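Local structure of H127A/Y244A mutant of alginate lyase AlyC3 in complex with dimannuronate (Psychromonas sp., 7C8F) at residues N127-V138 with D229-Y237. The protein is an alginate lyase of family PL7, an enzyme that depolymerises alginate by beta-elimination, here as a double mutant holding a mannuronate disaccharide. Sequence-based numbering, arbitrary orientation.
Sequences NKGLDNQGTHNV and DYWRHLLSY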
loop_
_atom_site.group_PDB
_atom_site.type_symbol
_atom_site.label_atom_id
_atom_site.label_comp_id
_atom_site.label_asym_id
_atom_site.label_seq_id
_atom_site.Cartn_x
_atom_site.Cartn_y
_atom_site.Cartn_z
ATOM N N ASN B 127 -4.831 -11.405 -0.398
ATOM C CA ASN B 127 -4.443 -10.404 0.588
ATOM C C ASN B 127 -5.618 -10.103 1.495
ATOM O O ASN B 127 -6.776 -10.080 1.057
ATOM C CB ASN B 127 -3.891 -9.104 -0.031
ATOM C CG ASN B 127 -4.965 -8.246 -0.673
ATOM O OD1 ASN B 127 -5.456 -7.280 -0.074
ATOM N ND2 ASN B 127 -5.323 -8.585 -1.893
ATOM N N LYS B 128 -5.303 -9.898 2.767
ATOM C CA LYS B 128 -6.279 -9.348 3.692
ATOM C C LYS B 128 -6.358 -7.838 3.507
ATOM O O LYS B 128 -7.451 -7.280 3.352
ATOM C CB LYS B 128 -5.899 -9.739 5.128
ATOM C CG LYS B 128 -6.924 -9.357 6.197
ATOM C CD LYS B 128 -8.241 -10.081 5.988
ATOM C CE LYS B 128 -9.200 -9.800 7.130
ATOM N NZ LYS B 128 -10.445 -10.594 6.967
ATOM N N GLY B 129 -5.209 -7.174 3.485
ATOM C CA GLY B 129 -5.113 -5.727 3.344
ATOM C C GLY B 129 -3.884 -5.231 4.086
ATOM O O GLY B 129 -2.918 -5.969 4.259
ATOM N N LEU B 130 -3.939 -3.974 4.536
ATOM C CA LEU B 130 -2.795 -3.424 5.257
ATOM C C LEU B 130 -2.669 -3.984 6.664
ATOM O O LEU B 130 -1.585 -3.894 7.252
ATOM C CB LEU B 130 -2.942 -1.913 5.394
ATOM C CG LEU B 130 -2.850 -1.098 4.112
ATOM C CD1 LEU B 130 -3.185 0.341 4.443
ATOM C CD2 LEU B 130 -1.457 -1.180 3.476
ATOM N N ASP B 131 -3.751 -4.531 7.221
ATOM C CA ASP B 131 -3.807 -4.966 8.614
ATOM C C ASP B 131 -4.714 -6.187 8.697
ATOM O O ASP B 131 -5.307 -6.605 7.698
ATOM C CB ASP B 131 -4.281 -3.820 9.528
ATOM C CG ASP B 131 -5.616 -3.228 9.096
ATOM O OD1 ASP B 131 -6.440 -3.951 8.513
ATOM O OD2 ASP B 131 -5.854 -2.023 9.353
ATOM N N ASN B 132 -4.823 -6.765 9.906
ATOM C CA ASN B 132 -5.643 -7.961 10.095
ATOM C C ASN B 132 -7.132 -7.678 9.947
ATOM O O ASN B 132 -7.917 -8.623 9.797
ATOM C CB ASN B 132 -5.402 -8.573 11.478
ATOM C CG ASN B 132 -4.089 -9.307 11.572
ATOM O OD1 ASN B 132 -3.728 -10.068 10.681
ATOM N ND2 ASN B 132 -3.376 -9.105 12.671
ATOM N N GLN B 133 -7.531 -6.406 9.978
ATOM C CA GLN B 133 -8.921 -6.000 9.813
ATOM C C GLN B 133 -9.330 -5.863 8.355
ATOM O O GLN B 133 -10.518 -5.680 8.072
ATOM C CB GLN B 133 -9.149 -4.653 10.509
ATOM C CG GLN B 133 -9.115 -4.726 12.036
ATOM C CD GLN B 133 -7.752 -5.118 12.591
ATOM O OE1 GLN B 133 -6.725 -4.552 12.214
ATOM N NE2 GLN B 133 -7.741 -6.101 13.486
ATOM N N GLY B 134 -8.385 -5.928 7.423
ATOM C CA GLY B 134 -8.710 -5.789 6.017
ATOM C C GLY B 134 -8.728 -4.371 5.478
ATOM O O GLY B 134 -9.299 -4.133 4.406
ATOM N N THR B 135 -8.114 -3.423 6.175
ATOM C CA THR B 135 -8.101 -2.049 5.695
ATOM C C THR B 135 -7.424 -1.967 4.329
ATOM O O THR B 135 -6.338 -2.522 4.117
ATOM C CB THR B 135 -7.363 -1.177 6.709
ATOM O OG1 THR B 135 -7.926 -1.414 8.004
ATOM C CG2 THR B 135 -7.486 0.293 6.369
ATOM N N HIS B 136 -8.067 -1.268 3.397
ATOM C CA HIS B 136 -7.515 -1.085 2.052
ATOM C C HIS B 136 -7.219 -2.421 1.368
ATOM O O HIS B 136 -6.206 -2.594 0.686
ATOM C CB HIS B 136 -6.309 -0.135 2.049
ATOM C CG HIS B 136 -6.679 1.288 2.343
ATOM N ND1 HIS B 136 -7.604 1.978 1.591
ATOM C CD2 HIS B 136 -6.250 2.151 3.297
ATOM C CE1 HIS B 136 -7.731 3.205 2.068
ATOM N NE2 HIS B 136 -6.924 3.334 3.107
ATOM N N ASN B 137 -8.123 -3.377 1.552
ATOM C CA ASN B 137 -8.040 -4.643 0.830
ATOM C C ASN B 137 -7.982 -4.403 -0.672
ATOM O O ASN B 137 -8.676 -3.535 -1.208
ATOM C CB ASN B 137 -9.288 -5.461 1.153
ATOM C CG ASN B 137 -9.426 -6.686 0.276
ATOM O OD1 ASN B 137 -10.147 -6.676 -0.733
ATOM N ND2 ASN B 137 -8.719 -7.747 0.639
ATOM N N VAL B 138 -7.162 -5.186 -1.362
ATOM C CA VAL B 138 -7.107 -5.179 -2.821
ATOM C C VAL B 138 -7.919 -6.376 -3.311
ATOM O O VAL B 138 -7.629 -7.508 -2.903
ATOM C CB VAL B 138 -5.654 -5.235 -3.316
ATOM C CG1 VAL B 138 -5.585 -5.398 -4.834
ATOM C CG2 VAL B 138 -4.929 -3.962 -2.879
ATOM N N ASP B 229 7.969 -7.602 -4.680
ATOM C CA ASP B 229 8.271 -6.378 -3.921
ATOM C C ASP B 229 7.045 -5.434 -3.923
ATOM O O ASP B 229 6.758 -4.809 -2.963
ATOM C CB ASP B 229 9.484 -5.699 -4.582
ATOM C CG ASP B 229 10.146 -4.594 -3.771
ATOM O OD1 ASP B 229 9.911 -4.427 -2.639
ATOM O OD2 ASP B 229 10.974 -3.971 -4.372
ATOM N N TYR B 230 6.365 -5.376 -5.040
ATOM C CA TYR B 230 5.195 -4.524 -5.194
ATOM C C TYR B 230 4.033 -4.788 -4.235
ATOM O O TYR B 230 3.220 -3.953 -4.052
ATOM C CB TYR B 230 4.661 -4.587 -6.641
ATOM C CG TYR B 230 4.272 -5.979 -7.113
ATOM C CD1 TYR B 230 3.032 -6.488 -6.841
ATOM C CD2 TYR B 230 5.159 -6.755 -7.810
ATOM C CE1 TYR B 230 2.696 -7.744 -7.225
ATOM C CE2 TYR B 230 4.831 -8.007 -8.214
ATOM C CZ TYR B 230 3.613 -8.493 -7.908
ATOM O OH TYR B 230 3.300 -9.738 -8.335
ATOM N N TRP B 231 4.011 -5.977 -3.661
ATOM C CA TRP B 231 2.976 -6.432 -2.760
ATOM C C TRP B 231 3.338 -6.325 -1.284
ATOM O O TRP B 231 2.621 -6.738 -0.458
ATOM C CB TRP B 231 2.752 -7.907 -3.062
ATOM C CG TRP B 231 1.448 -8.553 -2.696
ATOM C CD1 TRP B 231 1.220 -9.388 -1.681
ATOM C CD2 TRP B 231 0.232 -8.459 -3.414
ATOM N NE1 TRP B 231 -0.063 -9.817 -1.683
ATOM C CE2 TRP B 231 -0.700 -9.260 -2.754
ATOM C CE3 TRP B 231 -0.163 -7.769 -4.557
ATOM C CZ2 TRP B 231 -1.996 -9.390 -3.208
ATOM C CZ3 TRP B 231 -1.437 -7.900 -4.983
ATOM C CH2 TRP B 231 -2.330 -8.709 -4.318
ATOM N N ARG B 232 4.489 -5.765 -1.021
ATOM C CA ARG B 232 5.057 -5.733 0.324
ATOM C C ARG B 232 4.210 -5.258 1.477
ATOM O O ARG B 232 4.348 -5.774 2.565
ATOM C CB ARG B 232 6.410 -5.012 0.320
ATOM C CG ARG B 232 6.378 -3.539 -0.010
ATOM C CD ARG B 232 7.765 -2.990 -0.295
ATOM N NE ARG B 232 7.814 -1.577 -0.643
ATOM C CZ ARG B 232 7.684 -1.115 -1.868
ATOM N NH1 ARG B 232 7.439 -1.908 -2.861
ATOM N NH2 ARG B 232 7.791 0.151 -2.110
ATOM N N HIS B 233 3.351 -4.296 1.187
ATOM C CA HIS B 233 2.492 -3.737 2.231
ATOM C C HIS B 233 1.268 -4.590 2.547
ATOM O O HIS B 233 0.562 -4.286 3.520
ATOM C CB HIS B 233 1.997 -2.348 1.809
ATOM C CG HIS B 233 1.332 -2.338 0.463
ATOM N ND1 HIS B 233 1.957 -2.807 -0.671
ATOM C CD2 HIS B 233 0.103 -1.918 0.073
ATOM C CE1 HIS B 233 1.150 -2.663 -1.708
ATOM N NE2 HIS B 233 0.023 -2.113 -1.288
ATOM N N LEU B 234 0.986 -5.635 1.768
ATOM C CA LEU B 234 -0.269 -6.370 1.895
ATOM C C LEU B 234 -0.061 -7.660 2.685
ATOM O O LEU B 234 0.653 -8.563 2.239
ATOM C CB LEU B 234 -0.845 -6.655 0.506
ATOM C CG LEU B 234 -1.236 -5.384 -0.253
ATOM C CD1 LEU B 234 -1.550 -5.723 -1.708
ATOM C CD2 LEU B 234 -2.437 -4.723 0.426
ATOM N N LEU B 235 -0.693 -7.751 3.853
ATOM C CA LEU B 235 -0.731 -9.018 4.573
ATOM C C LEU B 235 -1.532 -10.027 3.764
ATOM O O LEU B 235 -2.590 -9.702 3.214
ATOM C CB LEU B 235 -1.390 -8.823 5.939
ATOM C CG LEU B 235 -0.702 -7.830 6.879
ATOM C CD1 LEU B 235 -1.413 -7.799 8.231
ATOM C CD2 LEU B 235 0.775 -8.179 7.066
ATOM N N SER B 236 -1.016 -11.254 3.676
ATOM C CA SER B 236 -1.514 -12.231 2.723
ATOM C C SER B 236 -1.810 -13.556 3.422
ATOM O O SER B 236 -1.381 -13.800 4.558
ATOM C CB SER B 236 -0.510 -12.396 1.579
ATOM O OG SER B 236 -0.317 -11.133 0.928
ATOM N N TYR B 237 -2.570 -14.416 2.745
ATOM C CA TYR B 237 -2.970 -15.671 3.371
ATOM C C TYR B 237 -3.251 -16.724 2.316
ATOM O O TYR B 237 -3.519 -16.416 1.148
ATOM C CB TYR B 237 -4.183 -15.512 4.296
ATOM C CG TYR B 237 -5.462 -15.000 3.655
ATOM C CD1 TYR B 237 -5.729 -13.634 3.563
ATOM C CD2 TYR B 237 -6.424 -15.888 3.187
ATOM C CE1 TYR B 237 -6.921 -13.180 3.012
ATOM C CE2 TYR B 237 -7.616 -15.448 2.654
ATOM C CZ TYR B 237 -7.860 -14.090 2.560
ATOM O OH TYR B 237 -9.044 -13.623 2.013
HETATM O O HOH W 1 -9.355 -11.018 1.782
HETATM O O HOH W 2 0.734 -2.971 5.955
#
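Antiparallel pairing in the large curved sheet of the PL7 beta-jelly-roll joins Asn127 to Ser236, between strand 119-129 and strand 235-240. The two form a non-hydrogen-bonded pair with CA atoms 4.1 Å apart, and the N-to-C directions of the short segments 127-129 and 235-237 differ by 148°. Beyond it Lys128 N donates to Leu235 O (2.8 Å), and Leu235 N returns a bond to Gly129 O (2.9 Å).

Asn127 stands its amide at 87° to the indole plane of Trp231, with ND2 3.7 Å from CZ2. Its CG sits between backbone N and carbonyl carbon (chi1 73°), which turns the amide to the returning chain: OD1 takes Val138 N in the carbonyl plane, on a lone pair, while ND2 gives a 2.7 Å bond to Val138 O. This probably helps fix the chain leading into the glycan-lining Pro139, His140 and Pro141. With alanine in place of Asn127, the N-H and C=O of Val138 would probably lose these partners, and a gap is likely to open beside the indole.

Leu234 CD1 lies over the centre of the Trp231 ring and 4.0 Å from Val138 CG2. On the sheet face opposite Asn127 and Ser236, Leu235 CD1 packs on the backbone of Asp131. His233, whose ring stacks on His233 of the second subunit, meets Leu130 CD2 at its ring edge, and one water donates to both Leu130 O and His233 O, each at 2.8 Å.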